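Local structure of putative sensory box/GGDEF family protein (Vibrio parahaemolyticus RIMD 2210633, 2P7J) at residues 134-139 against 151-156. The protein probably makes cyclic di-GMP from two GTP molecules through its GGDEF domain, the part here being its Cache-type sensor domain. Sequence-based numbering, arbitrary orientation.
Sequences GIELER and SLRILM. With SO4 (sulfate ion), chain E.
Glu136 and Ser151 form an antiparallel hydrogen-bonded pair in the sensor domain of the Cache clan, where strands 131-140 and 150-160 run side by side in the antiparallel sheet of the domain. Glu136 N gives its hydrogen to Ser151 O at 3.0 Å, and Ser151 N returns one to Glu136 O at 2.9 Å. The short segments are splayed, their directions 122° apart, and they illustrate how a long side chain can carry a strand pairing onward once the backbones diverge. Arg153 does this work, reaching across from one segment to the other. Its CG is anti to the carbonyl carbon (chi1 -70°), and the chain then runs extended to NE, which brings the guanidinium back to segment 134-139. NH1 donates to Glu136 O at 3.1 Å, with the oxygen close to the guanidinium plane; this carbonyl is thus gripped from opposite faces by Ser151 N and Arg153 NH1. A water accepts from both Arg153 N and NH1. NH2 adds only weak bonds to Glu136 O and Leu137 O, while Ser151 CB lies over one guanidinium face, offset toward its rim. Glu136 OE1 lies well out of that plane, 4.3 Å from Arg153 NH1, so any attraction is probably one of charge, with no N-H pointing at it.

The other flank is looser: Ile135 and Leu152 meet obliquely through CG1 and CB, 4.1 Å apart. Beyond the pairing, a sulfate, probably from the crystallisation liquor, occupies a basic pocket that Lys113, Arg116, Arg83 and Tyr118 complete. Arg139 N holds its O2, which Arg153 NH2 also reaches, and Arg153 NE points almost straight at sulfate O3, 2.7 Å away with an N-H...O angle of 165°.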
ATOM      1  N   GLY B 134       6.979  19.911   6.838  1.00 42.88           N
ATOM      2  CA  GLY B 134       5.844  19.726   5.906  1.00 42.35           C
ATOM      3  C   GLY B 134       5.559  18.294   5.435  1.00 42.73           C
ATOM      4  O   GLY B 134       6.413  17.409   5.527  1.00 43.87           O
ATOM      5  N   ILE B 135       4.346  18.033   4.963  1.00 41.46           N
ATOM      6  CA  ILE B 135       3.986  16.692   4.559  1.00 39.87           C
ATOM      7  C   ILE B 135       4.751  16.358   3.281  1.00 40.21           C
ATOM      8  O   ILE B 135       4.890  17.185   2.391  1.00 39.63           O
ATOM      9  CB  ILE B 135       2.456  16.560   4.377  1.00 40.15           C
ATOM     10  CG1 ILE B 135       1.765  16.655   5.749  1.00 38.65           C
ATOM     11  CG2 ILE B 135       2.082  15.231   3.621  1.00 38.53           C
ATOM     12  CD1 ILE B 135       0.310  17.064   5.713  1.00 36.51           C
ATOM     13  N   GLU B 136       5.285  15.156   3.203  1.00 40.08           N
ATOM     14  CA  GLU B 136       6.129  14.804   2.079  1.00 41.07           C
ATOM     15  C   GLU B 136       6.071  13.299   1.869  1.00 39.85           C
ATOM     16  O   GLU B 136       6.001  12.524   2.835  1.00 39.02           O
ATOM     17  CB  GLU B 136       7.556  15.276   2.389  1.00 41.89           C
ATOM     18  CG  GLU B 136       8.573  15.078   1.314  1.00 47.17           C
ATOM     19  CD  GLU B 136       9.996  15.427   1.784  1.00 54.95           C
ATOM     20  OE1 GLU B 136      10.140  16.166   2.797  1.00 56.39           O
ATOM     21  OE2 GLU B 136      10.972  14.949   1.141  1.00 56.96           O
ATOM     22  N   LEU B 137       6.133  12.884   0.613  1.00 39.47           N
ATOM     23  CA  LEU B 137       6.141  11.448   0.279  1.00 39.11           C
ATOM     24  C   LEU B 137       7.357  10.680   0.825  1.00 39.74           C
ATOM     25  O   LEU B 137       8.501  11.174   0.811  1.00 39.58           O
ATOM     26  CB  LEU B 137       5.996  11.247  -1.229  1.00 38.73           C
ATOM     27  CG  LEU B 137       4.705  11.794  -1.849  1.00 38.84           C
ATOM     28  CD1 LEU B 137       4.760  11.700  -3.400  1.00 36.39           C
ATOM     29  CD2 LEU B 137       3.432  11.108  -1.256  1.00 37.01           C
ATOM     30  N   GLU B 138       7.107   9.476   1.337  1.00 40.16           N
ATOM     31  CA  GLU B 138       8.204   8.646   1.817  1.00 40.57           C
ATOM     32  C   GLU B 138       9.078   8.119   0.669  1.00 40.74           C
ATOM     33  O   GLU B 138       8.602   7.912  -0.450  1.00 40.30           O
ATOM     34  CB  GLU B 138       7.680   7.481   2.637  1.00 41.01           C
ATOM     35  CG  GLU B 138       7.316   7.855   4.038  1.00 42.17           C
ATOM     36  CD  GLU B 138       6.722   6.709   4.786  1.00 43.83           C
ATOM     37  OE1 GLU B 138       6.554   5.628   4.166  1.00 47.20           O
ATOM     38  OE2 GLU B 138       6.432   6.877   5.993  1.00 42.91           O
ATOM     39  N   ARG B 139      10.355   7.905   0.983  1.00 40.49           N
ATOM     40  CA  ARG B 139      11.358   7.453   0.031  1.00 40.66           C
ATOM     41  C   ARG B 139      12.280   6.419   0.674  1.00 41.07           C
ATOM     42  O   ARG B 139      12.442   6.410   1.913  1.00 40.81           O
ATOM     43  CB  ARG B 139      12.196   8.635  -0.442  1.00 40.23           C
ATOM     44  CG  ARG B 139      11.454   9.576  -1.368  1.00 40.77           C
ATOM     45  CD  ARG B 139      12.280  10.817  -1.733  1.00 39.56           C
ATOM     46  NE  ARG B 139      11.426  11.721  -2.487  1.00 37.10           N
ATOM     47  CZ  ARG B 139      11.333  11.751  -3.820  1.00 41.51           C
ATOM     48  NH1 ARG B 139      12.097  10.947  -4.591  1.00 39.35           N
ATOM     49  NH2 ARG B 139      10.475  12.606  -4.382  1.00 39.90           N
ATOM     50  N   SER B 151       3.650  11.630   4.366  1.00 38.36           N
ATOM     51  CA  SER B 151       3.891  11.523   5.783  1.00 37.91           C
ATOM     52  C   SER B 151       4.270  12.882   6.435  1.00 37.08           C
ATOM     53  O   SER B 151       4.941  13.723   5.815  1.00 36.27           O
ATOM     54  CB  SER B 151       4.915  10.405   6.005  1.00 38.38           C
ATOM     55  OG  SER B 151       5.374  10.348   7.328  1.00 42.03           O
ATOM     56  N   LEU B 152       3.789  13.106   7.667  1.00 36.21           N
ATOM     57  CA  LEU B 152       4.187  14.290   8.477  1.00 34.79           C
ATOM     58  C   LEU B 152       5.214  13.755   9.485  1.00 34.85           C
ATOM     59  O   LEU B 152       4.885  12.927  10.375  1.00 32.93           O
ATOM     60  CB  LEU B 152       2.996  14.879   9.233  1.00 34.85           C
ATOM     61  CG  LEU B 152       3.291  16.062  10.171  1.00 34.97           C
ATOM     62  CD1 LEU B 152       3.755  17.305   9.406  1.00 34.71           C
ATOM     63  CD2 LEU B 152       2.098  16.392  11.044  1.00 36.71           C
ATOM     64  N   ARG B 153       6.463  14.175   9.319  1.00 34.33           N
ATOM     65  CA  ARG B 153       7.527  13.630  10.160  1.00 34.46           C
ATOM     66  C   ARG B 153       7.681  14.506  11.384  1.00 33.90           C
ATOM     67  O   ARG B 153       8.002  15.678  11.271  1.00 33.23           O
ATOM     68  CB  ARG B 153       8.832  13.529   9.375  1.00 34.21           C
ATOM     69  CG  ARG B 153       8.783  12.467   8.313  1.00 34.93           C
ATOM     70  CD  ARG B 153       9.840  12.699   7.285  1.00 35.75           C
ATOM     71  NE  ARG B 153       9.646  11.780   6.167  1.00 38.64           N
ATOM     72  CZ  ARG B 153       8.814  12.001   5.140  1.00 36.93           C
ATOM     73  NH1 ARG B 153       8.090  13.104   5.077  1.00 33.89           N
ATOM     74  NH2 ARG B 153       8.699  11.104   4.175  1.00 36.82           N
ATOM     75  N   ILE B 154       7.409  13.924  12.543  1.00 34.42           N
ATOM     76  CA  ILE B 154       7.605  14.565  13.840  1.00 33.85           C
ATOM     77  C   ILE B 154       9.057  14.373  14.159  1.00 33.95           C
ATOM     78  O   ILE B 154       9.582  13.276  13.990  1.00 34.34           O
ATOM     79  CB  ILE B 154       6.695  13.933  14.932  1.00 34.69           C
ATOM     80  CG1 ILE B 154       5.247  13.791  14.407  1.00 33.09           C
ATOM     81  CG2 ILE B 154       6.754  14.736  16.257  1.00 32.45           C
ATOM     82  CD1 ILE B 154       4.566  15.163  13.907  1.00 32.75           C
ATOM     83  N   LEU B 155       9.720  15.462  14.542  1.00 33.66           N
ATOM     84  CA  LEU B 155      11.176  15.486  14.744  1.00 33.51           C
ATOM     85  C   LEU B 155      11.481  16.006  16.142  1.00 33.11           C
ATOM     86  O   LEU B 155      10.934  17.022  16.549  1.00 32.58           O
ATOM     87  CB  LEU B 155      11.853  16.375  13.698  1.00 33.31           C
ATOM     88  CG  LEU B 155      11.469  16.112  12.225  1.00 34.16           C
ATOM     89  CD1 LEU B 155      11.717  17.305  11.338  1.00 32.01           C
ATOM     90  CD2 LEU B 155      12.165  14.860  11.647  1.00 33.38           C
HETATM   91  N   MSE B 156      12.330  15.290  16.878  1.00 32.72           N
HETATM   92  CA  MSE B 156      12.768  15.719  18.206  1.00 32.77           C
HETATM   93  C   MSE B 156      14.240  15.362  18.447  1.00 32.51           C
HETATM   94  O   MSE B 156      14.567  14.185  18.601  1.00 32.37           O
HETATM   95  CB  MSE B 156      11.874  15.093  19.288  1.00 33.23           C
HETATM   96  CG  MSE B 156      12.288  15.347  20.739  1.00 32.77           C
HETATM   97 SE   MSE B 156      11.015  14.415  21.856  0.65 37.03          SE
HETATM   98  CE  MSE B 156      11.431  15.173  23.590  1.00 29.88           C
TER
HETATM   99  S   SO4 E 502      11.261   8.526   4.946  1.00 33.83           S
HETATM  100  O1  SO4 E 502      10.695   7.170   4.966  1.00 32.52           O
HETATM  101  O2  SO4 E 502      10.977   9.185   3.658  1.00 32.73           O
HETATM  102  O3  SO4 E 502      10.659   9.327   6.053  1.00 33.18           O
HETATM  103  O4  SO4 E 502      12.733   8.443   5.184  1.00 34.13           O
HETATM  104  O   HOH W   1       7.428  15.468   6.593  1.00 32.01           O